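Local coordinates for leucine-rich repeat protein TpLRR (Treponema pallidum, PDB 6MLX) that is of unknown function but is probably a secreted, periplasmic protein whose leucine-rich repeats may serve in binding partner molecules, at residues A[63-66]-A[67-70]; A[38-42]-A[43-47]; A[184-187]-A[188-192]; A[138-141]-A[142-146]. All coordinates share one frame; numbering follows the deposited sequence.

Contact 1 of 4, residues A[63-66]-A[67-70]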
# COMPACT_ATOMS: atom_id res chain seq x y z
N SER A 63 3.34 12.21 7.22
CA SER A 63 4.51 12.42 6.37
C SER A 63 5.64 11.56 6.89
O SER A 63 5.97 11.62 8.08
CB SER A 63 4.90 13.91 6.34
OG SER A 63 6.15 14.10 5.71
N LEU A 64 6.23 10.76 6.01
CA LEU A 64 7.35 9.94 6.44
C LEU A 64 8.66 10.47 5.84
O LEU A 64 8.66 10.94 4.70
CB LEU A 64 7.16 8.48 6.02
CG LEU A 64 5.79 7.90 6.42
CD1 LEU A 64 5.61 6.46 5.92
CD2 LEU A 64 5.63 7.95 7.92
N PRO A 65 9.76 10.40 6.58
CA PRO A 65 11.05 10.88 6.06
C PRO A 65 11.68 9.89 5.10
O PRO A 65 11.46 8.67 5.18
CB PRO A 65 11.90 11.00 7.33
CG PRO A 65 11.36 9.91 8.22
CD PRO A 65 9.86 9.95 7.98
N SER A 66 12.54 10.42 4.23
CA SER A 66 13.22 9.61 3.22
C SER A 66 14.02 8.45 3.81
O SER A 66 14.31 7.48 3.11
CB SER A 66 14.12 10.49 2.35
OG SER A 66 14.73 11.50 3.14
N SER A 67 14.36 8.53 5.10
CA SER A 67 15.10 7.46 5.77
C SER A 67 14.26 6.22 6.03
O SER A 67 14.83 5.16 6.32
CB SER A 67 15.65 8.00 7.09
OG SER A 67 14.67 8.80 7.74
N VAL A 68 12.93 6.29 5.93
CA VAL A 68 12.12 5.12 6.23
C VAL A 68 12.19 4.13 5.07
O VAL A 68 11.84 4.46 3.93
CB VAL A 68 10.67 5.50 6.54
CG1 VAL A 68 9.81 4.25 6.54
CG2 VAL A 68 10.58 6.20 7.89
N ARG A 69 12.63 2.92 5.37
CA ARG A 69 12.81 1.86 4.39
C ARG A 69 11.66 0.86 4.39
O ARG A 69 11.45 0.19 3.38
CB ARG A 69 14.12 1.11 4.68
CG ARG A 69 15.37 1.96 4.59
CD ARG A 69 15.80 2.13 3.13
NE ARG A 69 17.03 2.91 2.96
CZ ARG A 69 17.07 4.23 2.75
NH1 ARG A 69 15.95 4.94 2.69
NH2 ARG A 69 18.25 4.85 2.61
N MET A 70 10.92 0.77 5.49
CA MET A 70 10.03 -0.34 5.74
C MET A 70 8.79 0.13 6.50
O MET A 70 8.92 0.85 7.49
CB MET A 70 10.76 -1.43 6.54
CG MET A 70 9.83 -2.30 7.36
SD MET A 70 9.10 -3.48 6.25
CE MET A 70 10.55 -4.46 5.87
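Pro65 and Val68 touch at the ends of a type I beta turn, closed by Val68 N donating to Pro65 O at 2.9 Å. The bond is nearly straight at the hydrogen, 173°, although the donor stands above the carbonyl plane. Along the Val68 side chain, CB rests 3.5 Å from Pro65 O, the same oxygen that accepts the backbone bond. CG2, placed anti to the carbonyl carbon and beside the backbone N, then reaches the proline ring and meets Pro65 CG at 3.8 Å and Pro65 CD at the same separation. One branch of the valine thus lies over the CG-CD side of the ring while its backbone N closes the turn. Ser67 brings its OG to 3.5 Å from Pro65 CG, but its hydroxyl bonds chiefly to Val45 O and weakly to Ser38 O. The Arg69 chain, bent at chi2 (-81°), doubles back so that NH1 makes a weak hydrogen bond of 3.1 Å to Ser66 O, which lies at the edge of the guanidinium, near its plane. The turn links strand 61-63 to strand 70-71 within the leucine-rich repeat region; Pro65 packs on Leu36 and Ser38, and Ser67 on Pro44 of strand 43-48.

Contact 2 of 4, residues A[38-42]-A[43-47]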
# COMPACT_ATOMS: atom_id res chain seq x y z
N SER A 38 12.85 12.69 10.78
CA SER A 38 13.84 11.95 10.03
C SER A 38 14.89 11.32 10.92
O SER A 38 15.60 10.40 10.48
CB SER A 38 14.51 12.88 9.02
OG SER A 38 14.94 14.05 9.68
N GLN A 39 15.01 11.79 12.16
CA GLN A 39 16.00 11.26 13.09
C GLN A 39 15.51 11.40 14.53
O GLN A 39 14.71 12.29 14.84
CB GLN A 39 17.37 11.96 12.91
CG GLN A 39 17.35 13.47 13.10
CD GLN A 39 17.45 13.88 14.57
OE1 GLN A 39 17.97 13.14 15.40
NE2 GLN A 39 16.92 15.07 14.90
N ILE A 40 15.98 10.51 15.40
CA ILE A 40 15.83 10.67 16.84
C ILE A 40 17.21 10.62 17.46
O ILE A 40 17.94 9.63 17.29
CB ILE A 40 14.91 9.62 17.47
CG1 ILE A 40 13.45 9.96 17.21
CG2 ILE A 40 15.14 9.55 18.98
CD1 ILE A 40 12.50 9.07 17.95
N ASP A 41 17.57 11.68 18.18
CA ASP A 41 18.85 11.80 18.87
C ASP A 41 20.00 11.34 17.98
O ASP A 41 20.82 10.50 18.34
CB ASP A 41 18.81 11.05 20.20
CG ASP A 41 17.91 11.75 21.19
OD1 ASP A 41 18.08 12.99 21.35
OD2 ASP A 41 17.00 11.11 21.76
N GLY A 42 20.04 11.92 16.78
CA GLY A 42 21.12 11.68 15.85
C GLY A 42 21.08 10.35 15.15
O GLY A 42 22.03 10.01 14.45
N LEU A 43 20.02 9.56 15.33
CA LEU A 43 19.94 8.37 14.49
C LEU A 43 18.77 8.49 13.51
O LEU A 43 17.72 9.05 13.86
CB LEU A 43 19.78 7.10 15.31
CG LEU A 43 21.09 6.68 15.96
CD1 LEU A 43 21.01 5.25 16.49
CD2 LEU A 43 22.26 6.84 14.96
N PRO A 44 18.93 8.00 12.28
CA PRO A 44 17.84 8.11 11.30
C PRO A 44 16.70 7.15 11.62
O PRO A 44 16.90 6.04 12.12
CB PRO A 44 18.53 7.73 9.98
CG PRO A 44 19.59 6.76 10.41
CD PRO A 44 20.12 7.35 11.70
N VAL A 45 15.48 7.61 11.30
CA VAL A 45 14.27 6.82 11.52
C VAL A 45 14.03 5.99 10.26
O VAL A 45 13.66 6.53 9.21
CB VAL A 45 13.07 7.72 11.84
CG1 VAL A 45 11.79 6.89 11.88
CG2 VAL A 45 13.28 8.45 13.16
N VAL A 46 14.21 4.67 10.36
CA VAL A 46 14.29 3.80 9.19
C VAL A 46 13.11 2.85 9.05
O VAL A 46 12.99 2.19 8.00
CB VAL A 46 15.60 2.99 9.19
CG1 VAL A 46 16.79 3.92 9.05
CG2 VAL A 46 15.71 2.17 10.45
N GLU A 47 12.24 2.73 10.05
CA GLU A 47 11.16 1.75 9.99
C GLU A 47 9.96 2.23 10.78
O GLU A 47 10.11 2.83 11.85
CB GLU A 47 11.65 0.39 10.50
CG GLU A 47 10.58 -0.68 10.59
CD GLU A 47 11.15 -2.04 10.93
OE1 GLU A 47 10.42 -2.90 11.45
OE2 GLU A 47 12.36 -2.25 10.69
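Ile40 and Leu43 face each other as an antiparallel hydrogen-bonded pair at the end of a tight beta hairpin. Ile40 N donates to Leu43 O at 2.7 Å, in the carbonyl plane, and Leu43 N returns a bond of 2.9 Å to Ile40 O from above that carbonyl's plane. A third bond, Val45 N to Ser38 O at 2.9 Å, ties the hairpin beyond Gln39 and Pro44, a non-hydrogen-bonded pair whose CA atoms are 4.1 Å apart. Val45 places CG2 alongside the opposite strand, 3.9 Å from Gln39 N, and the same methyl lies 4.3 Å from Ile40 CG1. Leu43 CD2 folds back to 3.2 Å from Gly42 O.

Behind these bonds stands the type I' turn from Ile40 to Leu43, with Asp41 and Gly42 both at positive phi. Gln39 braces it: with CG between the backbone N and the carbonyl carbon (chi1 58°) and a second bend at chi2, the amide curls over the turn, and OE1 accepts from Gly42 N at 2.8 Å. A side chain thereby holds the peptide at the tip of the hairpin.

Strand 43-48 runs parallel to strand 22-27, and Ile40 and Leu43 both pack on Ile22. Tyr13 and Leu15 of strand 11-15 add to this apolar patch, while Ser38 OG bonds to Glu5.

Contact 3 of 4, residues A[184-187]-A[188-192]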
# COMPACT_ATOMS: atom_id res chain seq x y z
N VAL A 184 1.77 -13.44 -18.59
CA VAL A 184 1.65 -13.30 -17.14
C VAL A 184 0.91 -14.53 -16.64
O VAL A 184 0.19 -15.20 -17.40
CB VAL A 184 0.92 -11.98 -16.78
CG1 VAL A 184 -0.57 -12.10 -17.11
CG2 VAL A 184 1.14 -11.58 -15.32
N SER A 185 1.10 -14.86 -15.36
CA SER A 185 0.40 -15.96 -14.71
C SER A 185 -0.63 -15.41 -13.74
O SER A 185 -0.42 -14.38 -13.10
CB SER A 185 1.37 -16.86 -13.94
OG SER A 185 2.28 -17.50 -14.81
N PHE A 186 -1.73 -16.13 -13.60
CA PHE A 186 -2.83 -15.67 -12.76
C PHE A 186 -3.02 -16.60 -11.57
O PHE A 186 -3.09 -17.82 -11.72
CB PHE A 186 -4.13 -15.59 -13.56
CG PHE A 186 -4.06 -14.65 -14.74
CD1 PHE A 186 -3.68 -15.10 -15.99
CD2 PHE A 186 -4.39 -13.31 -14.61
CE1 PHE A 186 -3.63 -14.24 -17.08
CE2 PHE A 186 -4.34 -12.44 -15.69
CZ PHE A 186 -3.97 -12.91 -16.93
N GLY A 187 -3.08 -16.00 -10.38
CA GLY A 187 -3.58 -16.71 -9.23
C GLY A 187 -5.08 -16.91 -9.32
O GLY A 187 -5.73 -16.64 -10.33
N VAL A 188 -5.64 -17.39 -8.22
CA VAL A 188 -7.05 -17.78 -8.15
C VAL A 188 -7.91 -16.55 -7.89
O VAL A 188 -7.62 -15.75 -6.99
CB VAL A 188 -7.25 -18.85 -7.07
CG1 VAL A 188 -8.74 -19.12 -6.84
CG2 VAL A 188 -6.51 -20.14 -7.45
N GLY A 189 -8.99 -16.42 -8.65
CA GLY A 189 -9.97 -15.37 -8.41
C GLY A 189 -9.42 -13.97 -8.48
O GLY A 189 -9.86 -13.10 -7.72
N VAL A 190 -8.46 -13.72 -9.39
CA VAL A 190 -7.83 -12.40 -9.49
C VAL A 190 -8.89 -11.30 -9.61
O VAL A 190 -8.84 -10.29 -8.90
CB VAL A 190 -6.84 -12.37 -10.67
CG1 VAL A 190 -6.38 -10.95 -10.93
CG2 VAL A 190 -5.64 -13.28 -10.39
N PHE A 191 -9.86 -11.48 -10.52
CA PHE A 191 -10.81 -10.44 -10.90
C PHE A 191 -12.24 -10.72 -10.43
O PHE A 191 -13.19 -10.17 -11.00
CB PHE A 191 -10.80 -10.24 -12.41
CG PHE A 191 -9.48 -9.79 -12.97
CD1 PHE A 191 -9.04 -8.49 -12.78
CD2 PHE A 191 -8.69 -10.66 -13.69
CE1 PHE A 191 -7.83 -8.06 -13.30
CE2 PHE A 191 -7.46 -10.23 -14.22
CZ PHE A 191 -7.04 -8.93 -14.02
N VAL A 192 -12.40 -11.55 -9.39
CA VAL A 192 -13.73 -11.78 -8.81
C VAL A 192 -14.34 -10.46 -8.36
O VAL A 192 -13.70 -9.64 -7.70
CB VAL A 192 -13.62 -12.77 -7.64
CG1 VAL A 192 -14.88 -12.75 -6.79
CG2 VAL A 192 -13.34 -14.19 -8.15
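Phe186 ends a short strand, after which Gly187 and Val188 continue extended until Gly189, at positive phi (60°), begins a type I turn to Val192 that a weak Val192 N to Gly189 O bond closes. The bend through Gly187 to Gly189 directs the Val190 side chain toward the strand end. Its CG2, anti to the carbonyl carbon and beside the backbone N, approaches Gly187 O at 3.4 Å and Gly187 N at 3.7 Å, a methyl lying against the backbone. The same methyl meets Phe186 CB at 4.2 Å and lies at the edge of the phenyl ring, near its plane.

The other valine branch turns to the neighbouring aromatic: Val190 CG1 stands 3.5 Å above the Phe191 ring, over its centre, a CH-pi kind of packing. Val190 thus touches both aromatic residues, CG2 at Phe186 and CG1 over Phe191. Such a strand followed by a loop that folds its apolar side chains inward is consistent with a further coil of the leucine-rich repeat stack, and here Phe186, Val190 and Phe191 all press on Leu163 of strand 162-163, the parallel neighbour of strand 185-186.

The phenylalanines also meet directly, Phe186 CE2 to Phe191 CE2 at 4.1 Å. Phe186 CE2 arrives at the edge of the Phe191 ring, near its plane, and the two side chains cross at a slant. Tyr210 adds an edge-to-face contact to each ring, and its hydroxyl is hydrogen-bonded to Phe191 N. Val188 N donates to Asp165 OD1 in the loop after strand 162-163.

Contact 4 of 4, residues A[138-141]-A[142-146]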
# COMPACT_ATOMS: atom_id res chain seq x y z
N LYS A 138 8.58 -5.30 -7.56
CA LYS A 138 8.85 -6.66 -8.00
C LYS A 138 7.90 -7.69 -7.40
O LYS A 138 7.74 -8.76 -7.97
CB LYS A 138 10.29 -7.06 -7.64
CG LYS A 138 11.37 -6.21 -8.28
CD LYS A 138 12.76 -6.50 -7.68
CE LYS A 138 13.88 -5.84 -8.50
NZ LYS A 138 13.65 -4.39 -8.71
N GLU A 139 7.26 -7.38 -6.27
CA GLU A 139 6.48 -8.35 -5.51
C GLU A 139 5.20 -7.69 -5.02
O GLU A 139 5.25 -6.67 -4.33
CB GLU A 139 7.32 -8.88 -4.35
CG GLU A 139 6.63 -9.85 -3.42
CD GLU A 139 7.59 -10.42 -2.38
OE1 GLU A 139 7.10 -11.03 -1.42
OE2 GLU A 139 8.83 -10.24 -2.53
N ILE A 140 4.05 -8.27 -5.37
CA ILE A 140 2.73 -7.78 -4.95
C ILE A 140 1.92 -8.95 -4.42
O ILE A 140 1.58 -9.87 -5.17
CB ILE A 140 1.97 -7.11 -6.11
CG1 ILE A 140 2.84 -6.06 -6.81
CG2 ILE A 140 0.69 -6.47 -5.57
CD1 ILE A 140 2.29 -5.62 -8.15
N GLY A 141 1.57 -8.90 -3.13
CA GLY A 141 0.92 -10.01 -2.47
C GLY A 141 -0.54 -10.18 -2.85
O GLY A 141 -1.18 -9.30 -3.44
N SER A 142 -1.08 -11.33 -2.46
CA SER A 142 -2.47 -11.64 -2.74
C SER A 142 -3.39 -10.66 -2.02
O SER A 142 -3.07 -10.12 -0.96
CB SER A 142 -2.78 -13.08 -2.32
OG SER A 142 -2.68 -13.21 -0.92
N GLY A 143 -4.54 -10.37 -2.65
CA GLY A 143 -5.51 -9.46 -2.08
C GLY A 143 -5.05 -8.04 -1.87
O GLY A 143 -5.68 -7.30 -1.10
N ALA A 144 -3.96 -7.61 -2.53
CA ALA A 144 -3.37 -6.31 -2.24
C ALA A 144 -4.38 -5.17 -2.41
O ALA A 144 -4.32 -4.19 -1.67
CB ALA A 144 -2.16 -6.07 -3.13
N PHE A 145 -5.31 -5.30 -3.35
CA PHE A 145 -6.35 -4.29 -3.54
C PHE A 145 -7.74 -4.88 -3.35
O PHE A 145 -8.71 -4.45 -3.98
CB PHE A 145 -6.19 -3.63 -4.91
CG PHE A 145 -4.86 -3.00 -5.10
CD1 PHE A 145 -4.59 -1.75 -4.55
CD2 PHE A 145 -3.84 -3.67 -5.77
CE1 PHE A 145 -3.35 -1.16 -4.70
CE2 PHE A 145 -2.59 -3.09 -5.92
CZ PHE A 145 -2.35 -1.83 -5.38
N ARG A 146 -7.85 -5.86 -2.44
CA ARG A 146 -9.14 -6.48 -2.13
C ARG A 146 -10.12 -5.42 -1.63
O ARG A 146 -9.79 -4.59 -0.79
CB ARG A 146 -8.93 -7.56 -1.06
CG ARG A 146 -10.19 -8.35 -0.68
CD ARG A 146 -9.93 -9.27 0.54
NE ARG A 146 -8.67 -10.02 0.42
CZ ARG A 146 -8.50 -11.06 -0.40
NH1 ARG A 146 -9.50 -11.46 -1.17
NH2 ARG A 146 -7.33 -11.70 -0.45
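Ile140 and Ala144 make the apolar contact of this bend, where the chain leaves strand 139-140. Ile140 CG2 meets Ala144 CB at 3.8 Å, methyl to methyl, because this methyl, CG2, lies anti to the backbone N and beside the carbonyl carbon while CG1 takes the place beside the N (chi1 -51°). Ala144 CB also sits 3.4 Å from Gly141 O, so the one methyl touches both the isoleucine branch and a backbone carbonyl oxygen.

Hydrogen bonding within the bend is carried by the backbone. Two beta turns overlap: a type II turn from Gly141 to Ala144, spanned by a weak bond of 3.4 Å from Ala144 N to Gly141 O, and a type I turn from Gly143 to Arg146, closed more firmly by Arg146 N to Gly143 O at 2.9 Å. Gly143 belongs to both and has a positive phi (62°). The Arg146 side chain folds back so that NH2 lies over Gly143 CA, at 3.3 Å.

Charged and polar side chains reach to the adjoining coils. Arg146 forms salt bridges with Asp120 and Glu169, and Ser142 OG has a weak hydrogen bond to Gln119. The bend lies in the BspA-type leucine-rich repeat region, with strand 139-140 parallel to strand 116-117 in its sheet, and backbone bonds from Glu139 and Gly141 to Ile117 join them; Ile140 and Ala144 both pack on Leu167 in the loop after strand 162-163.

Overall arrangement
The four contacts follow the elongated repeat stack from its N-terminal end in the order 2, 1, 4, 3. Contacts 1 and 2 touch, their centres 10 Å apart: Arg69 N lies 2.7 Å from Val46 O, a probable hydrogen bond that joins the turn to the hairpin, with the Ser67 hydroxyl as a second tie. Contacts 3 and 4 also lie close, with centres 11 Å apart, but their nearest atoms remain about 7 Å apart. Asp165 bridges that gap, since Ser142 of contact 4 packs on it and Val188 of contact 3 bonds to it. Contacts 2 and 4 reach the same sheet although their centres are 29 Å apart; contacts 2 and 3, at 40 Å between centres, lie on opposite sides of the chain's centre.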